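Local coordinates for thiamine-biosynthesis protein ThiS (Geobacter metallireducens GS-15, PDB 3CWI) that probably serves as a small ubiquitin-like sulfur carrier that supplies sulfur for making the thiazole ring of thiamine, at residues V35-N40 with V60-F65. Numbering follows the deposited sequence.
Sequences VTVELN and VEFLYF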
ATOM      1  N   VAL A  35      -6.398  -5.603   6.428  1.00 37.50           N
ATOM      2  CA  VAL A  35      -4.947  -5.488   6.323  1.00 31.05           C
ATOM      3  C   VAL A  35      -4.648  -4.032   6.666  1.00 23.68           C
ATOM      4  O   VAL A  35      -5.476  -3.157   6.420  1.00 27.35           O
ATOM      5  CB  VAL A  35      -4.440  -5.793   4.884  1.00 32.85           C
ATOM      6  CG1 VAL A  35      -5.054  -4.825   3.884  1.00 30.87           C
ATOM      7  CG2 VAL A  35      -2.919  -5.705   4.836  1.00 25.71           C
ATOM      8  N   THR A  36      -3.488  -3.770   7.258  1.00 23.64           N
ATOM      9  CA  THR A  36      -3.115  -2.405   7.609  1.00 26.20           C
ATOM     10  C   THR A  36      -2.057  -1.930   6.626  1.00 25.02           C
ATOM     11  O   THR A  36      -1.093  -2.649   6.340  1.00 20.81           O
ATOM     12  CB  THR A  36      -2.519  -2.315   9.033  1.00 27.72           C
ATOM     13  OG1 THR A  36      -3.515  -2.673  10.000  1.00 30.36           O
ATOM     14  CG2 THR A  36      -2.020  -0.902   9.313  1.00 21.51           C
ATOM     15  N   VAL A  37      -2.225  -0.719   6.111  1.00 18.96           N
ATOM     16  CA  VAL A  37      -1.264  -0.188   5.153  1.00 21.77           C
ATOM     17  C   VAL A  37      -0.447   0.968   5.701  1.00 19.00           C
ATOM     18  O   VAL A  37      -0.993   1.910   6.264  1.00 17.31           O
ATOM     19  CB  VAL A  37      -1.967   0.291   3.864  1.00 21.57           C
ATOM     20  CG1 VAL A  37      -0.927   0.808   2.868  1.00 21.36           C
ATOM     21  CG2 VAL A  37      -2.765  -0.855   3.247  1.00 20.30           C
ATOM     22  N   GLU A  38       0.870   0.882   5.536  1.00 19.48           N
ATOM     23  CA  GLU A  38       1.767   1.945   5.973  1.00 15.28           C
ATOM     24  C   GLU A  38       2.415   2.555   4.742  1.00 20.16           C
ATOM     25  O   GLU A  38       2.860   1.839   3.846  1.00 17.35           O
ATOM     26  CB  GLU A  38       2.853   1.413   6.915  1.00 22.34           C
ATOM     27  CG  GLU A  38       2.448   1.386   8.382  1.00 48.05           C
ATOM     28  CD  GLU A  38       3.612   1.082   9.312  1.00 53.76           C
ATOM     29  OE1 GLU A  38       4.630   1.811   9.256  1.00 50.93           O
ATOM     30  OE2 GLU A  38       3.506   0.118  10.102  1.00 59.07           O
ATOM     31  N   LEU A  39       2.436   3.884   4.695  1.00 18.07           N
ATOM     32  CA  LEU A  39       3.032   4.610   3.581  1.00 23.40           C
ATOM     33  C   LEU A  39       4.074   5.551   4.165  1.00 23.41           C
ATOM     34  O   LEU A  39       3.753   6.432   4.965  1.00 20.08           O
ATOM     35  CB  LEU A  39       1.962   5.407   2.825  1.00 20.23           C
ATOM     36  CG  LEU A  39       2.467   6.319   1.707  1.00 22.51           C
ATOM     37  CD1 LEU A  39       3.294   5.507   0.698  1.00 20.57           C
ATOM     38  CD2 LEU A  39       1.282   6.972   1.018  1.00 20.87           C
ATOM     39  N   ASN A  40       5.325   5.344   3.768  1.00 20.41           N
ATOM     40  CA  ASN A  40       6.447   6.143   4.249  1.00 22.58           C
ATOM     41  C   ASN A  40       6.500   6.216   5.780  1.00 24.27           C
ATOM     42  O   ASN A  40       6.738   7.278   6.364  1.00 27.16           O
ATOM     43  CB  ASN A  40       6.409   7.549   3.628  1.00 23.11           C
ATOM     44  CG  ASN A  40       6.589   7.516   2.112  1.00 25.27           C
ATOM     45  OD1 ASN A  40       7.220   6.601   1.577  1.00 15.56           O
ATOM     46  ND2 ASN A  40       6.059   8.522   1.420  1.00 21.93           N
ATOM     47  N   VAL A  60       5.814   1.393   0.765  1.00 13.33           N
ATOM     48  CA  VAL A  60       4.554   0.908   1.293  1.00 15.58           C
ATOM     49  C   VAL A  60       4.749  -0.413   2.014  1.00 18.65           C
ATOM     50  O   VAL A  60       5.573  -1.245   1.615  1.00 16.30           O
ATOM     51  CB  VAL A  60       3.511   0.750   0.164  1.00 18.37           C
ATOM     52  CG1 VAL A  60       3.295   2.092  -0.521  1.00 21.97           C
ATOM     53  CG2 VAL A  60       3.986  -0.276  -0.857  1.00 27.41           C
ATOM     54  N   GLU A  61       3.998  -0.601   3.091  1.00 18.36           N
ATOM     55  CA  GLU A  61       4.091  -1.833   3.870  1.00 21.77           C
ATOM     56  C   GLU A  61       2.697  -2.389   4.135  1.00 20.67           C
ATOM     57  O   GLU A  61       1.763  -1.645   4.425  1.00 16.74           O
ATOM     58  CB  GLU A  61       4.774  -1.552   5.205  1.00 22.06           C
ATOM     59  CG  GLU A  61       6.160  -0.963   5.098  1.00 34.74           C
ATOM     60  CD  GLU A  61       6.654  -0.448   6.436  1.00 43.85           C
ATOM     61  OE1 GLU A  61       6.150   0.601   6.897  1.00 55.98           O
ATOM     62  OE2 GLU A  61       7.534  -1.095   7.032  1.00 48.20           O
ATOM     63  N   PHE A  62       2.570  -3.701   4.025  1.00 17.32           N
ATOM     64  CA  PHE A  62       1.304  -4.364   4.273  1.00 22.80           C
ATOM     65  C   PHE A  62       1.464  -5.214   5.523  1.00 21.95           C
ATOM     66  O   PHE A  62       2.279  -6.135   5.559  1.00 24.36           O
ATOM     67  CB  PHE A  62       0.914  -5.224   3.070  1.00 17.51           C
ATOM     68  CG  PHE A  62       0.743  -4.436   1.804  1.00 23.43           C
ATOM     69  CD1 PHE A  62      -0.185  -3.408   1.735  1.00 18.91           C
ATOM     70  CD2 PHE A  62       1.530  -4.699   0.690  1.00 25.84           C
ATOM     71  CE1 PHE A  62      -0.326  -2.647   0.579  1.00 20.41           C
ATOM     72  CE2 PHE A  62       1.398  -3.942  -0.474  1.00 18.12           C
ATOM     73  CZ  PHE A  62       0.473  -2.922  -0.524  1.00 20.83           C
ATOM     74  N   LEU A  63       0.697  -4.880   6.557  1.00 20.82           N
ATOM     75  CA  LEU A  63       0.776  -5.598   7.824  1.00 19.24           C
ATOM     76  C   LEU A  63      -0.589  -6.146   8.247  1.00 20.61           C
ATOM     77  O   LEU A  63      -1.632  -5.574   7.917  1.00 18.16           O
ATOM     78  CB  LEU A  63       1.311  -4.667   8.918  1.00 23.91           C
ATOM     79  CG  LEU A  63       2.477  -3.719   8.587  1.00 27.16           C
ATOM     80  CD1 LEU A  63       2.806  -2.892   9.819  1.00 36.46           C
ATOM     81  CD2 LEU A  63       3.691  -4.502   8.126  1.00 38.65           C
ATOM     82  N   TYR A  64      -0.573  -7.258   8.980  1.00 17.43           N
ATOM     83  CA  TYR A  64      -1.806  -7.874   9.452  1.00 21.26           C
ATOM     84  C   TYR A  64      -1.745  -8.072  10.958  1.00 22.24           C
ATOM     85  O   TYR A  64      -0.880  -8.786  11.458  1.00 20.64           O
ATOM     86  CB  TYR A  64      -2.032  -9.237   8.793  1.00 22.02           C
ATOM     87  CG  TYR A  64      -2.099  -9.208   7.286  1.00 26.32           C
ATOM     88  CD1 TYR A  64      -0.937  -9.267   6.513  1.00 35.31           C
ATOM     89  CD2 TYR A  64      -3.325  -9.137   6.630  1.00 24.40           C
ATOM     90  CE1 TYR A  64      -1.000  -9.263   5.118  1.00 32.27           C
ATOM     91  CE2 TYR A  64      -3.400  -9.131   5.246  1.00 29.32           C
ATOM     92  CZ  TYR A  64      -2.235  -9.194   4.497  1.00 35.75           C
ATOM     93  OH  TYR A  64      -2.317  -9.187   3.125  1.00 33.97           O
ATOM     94  N   PHE A  65      -2.666  -7.444  11.676  1.00 25.75           N
ATOM     95  CA  PHE A  65      -2.704  -7.574  13.123  1.00 26.08           C
ATOM     96  C   PHE A  65      -3.827  -8.503  13.576  1.00 33.70           C
ATOM     97  O   PHE A  65      -4.974  -8.359  13.154  1.00 30.75           O
ATOM     98  CB  PHE A  65      -2.877  -6.201  13.766  1.00 26.45           C
ATOM     99  CG  PHE A  65      -1.735  -5.266  13.503  1.00 39.84           C
ATOM    100  CD1 PHE A  65      -1.526  -4.739  12.232  1.00 30.15           C
ATOM    101  CD2 PHE A  65      -0.853  -4.925  14.526  1.00 35.47           C
ATOM    102  CE1 PHE A  65      -0.450  -3.885  11.981  1.00 39.70           C
ATOM    103  CE2 PHE A  65       0.225  -4.076  14.289  1.00 33.01           C
ATOM    104  CZ  PHE A  65       0.427  -3.553  13.011  1.00 30.81           C
TER
HETATM  105  O   HOH W   1      -4.345  -5.506  10.287  1.00 25.45           O
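Thr-36 and Leu-63 form an antiparallel hydrogen-bonded pair. Thr-36 N gives its hydrogen to Leu-63 O at 2.7 Å, and Leu-63 N returns a nearly straight bond to Thr-36 O (177° at the hydrogen). Glu-38 and Glu-61 form the next hydrogen-bonded pair, two residues further along 36-39 and two back along 60-63. Their side chains share one face of the sheet, and there Glu-38 OE1 comes to 3.1 Å from Glu-61 OE1. The carboxylate planes stand 74° apart; two charges this close would be unfavourable, so one group may carry a proton. On the other face, Val-37 CG2 meets the edge of the Phe-62 ring, 3.9 Å from CD1. Leu-39 CD1 touches Val-60 CG1 on the same side. Beyond the pairing, Val-35 CG1 takes the place between N and C (chi1 60°), which turns CG2 anti to N and over one face of the Tyr-64 ring. This is a CH-pi contact, 3.7 Å from CG2 to the ring centroid. A water bridges Thr-36 OG1 and Phe-65 N, accepting from the latter at 2.9 Å. The strands belong to the mixed sheet of the ubiquitin-like beta-grasp fold, in which 59-63 lies between 2-5 and 36-39. Helix 20-26 packs on the face of Val-37 and Phe-62, with Leu-24 touching both. A hydrogen bond from Tyr-64 OH to Ala-30 O holds the far end of the tyrosine ring. Replacing Tyr-64 by alanine would probably leave Val-35 CG2 without the ring it packs on and Ala-30 O without this donor.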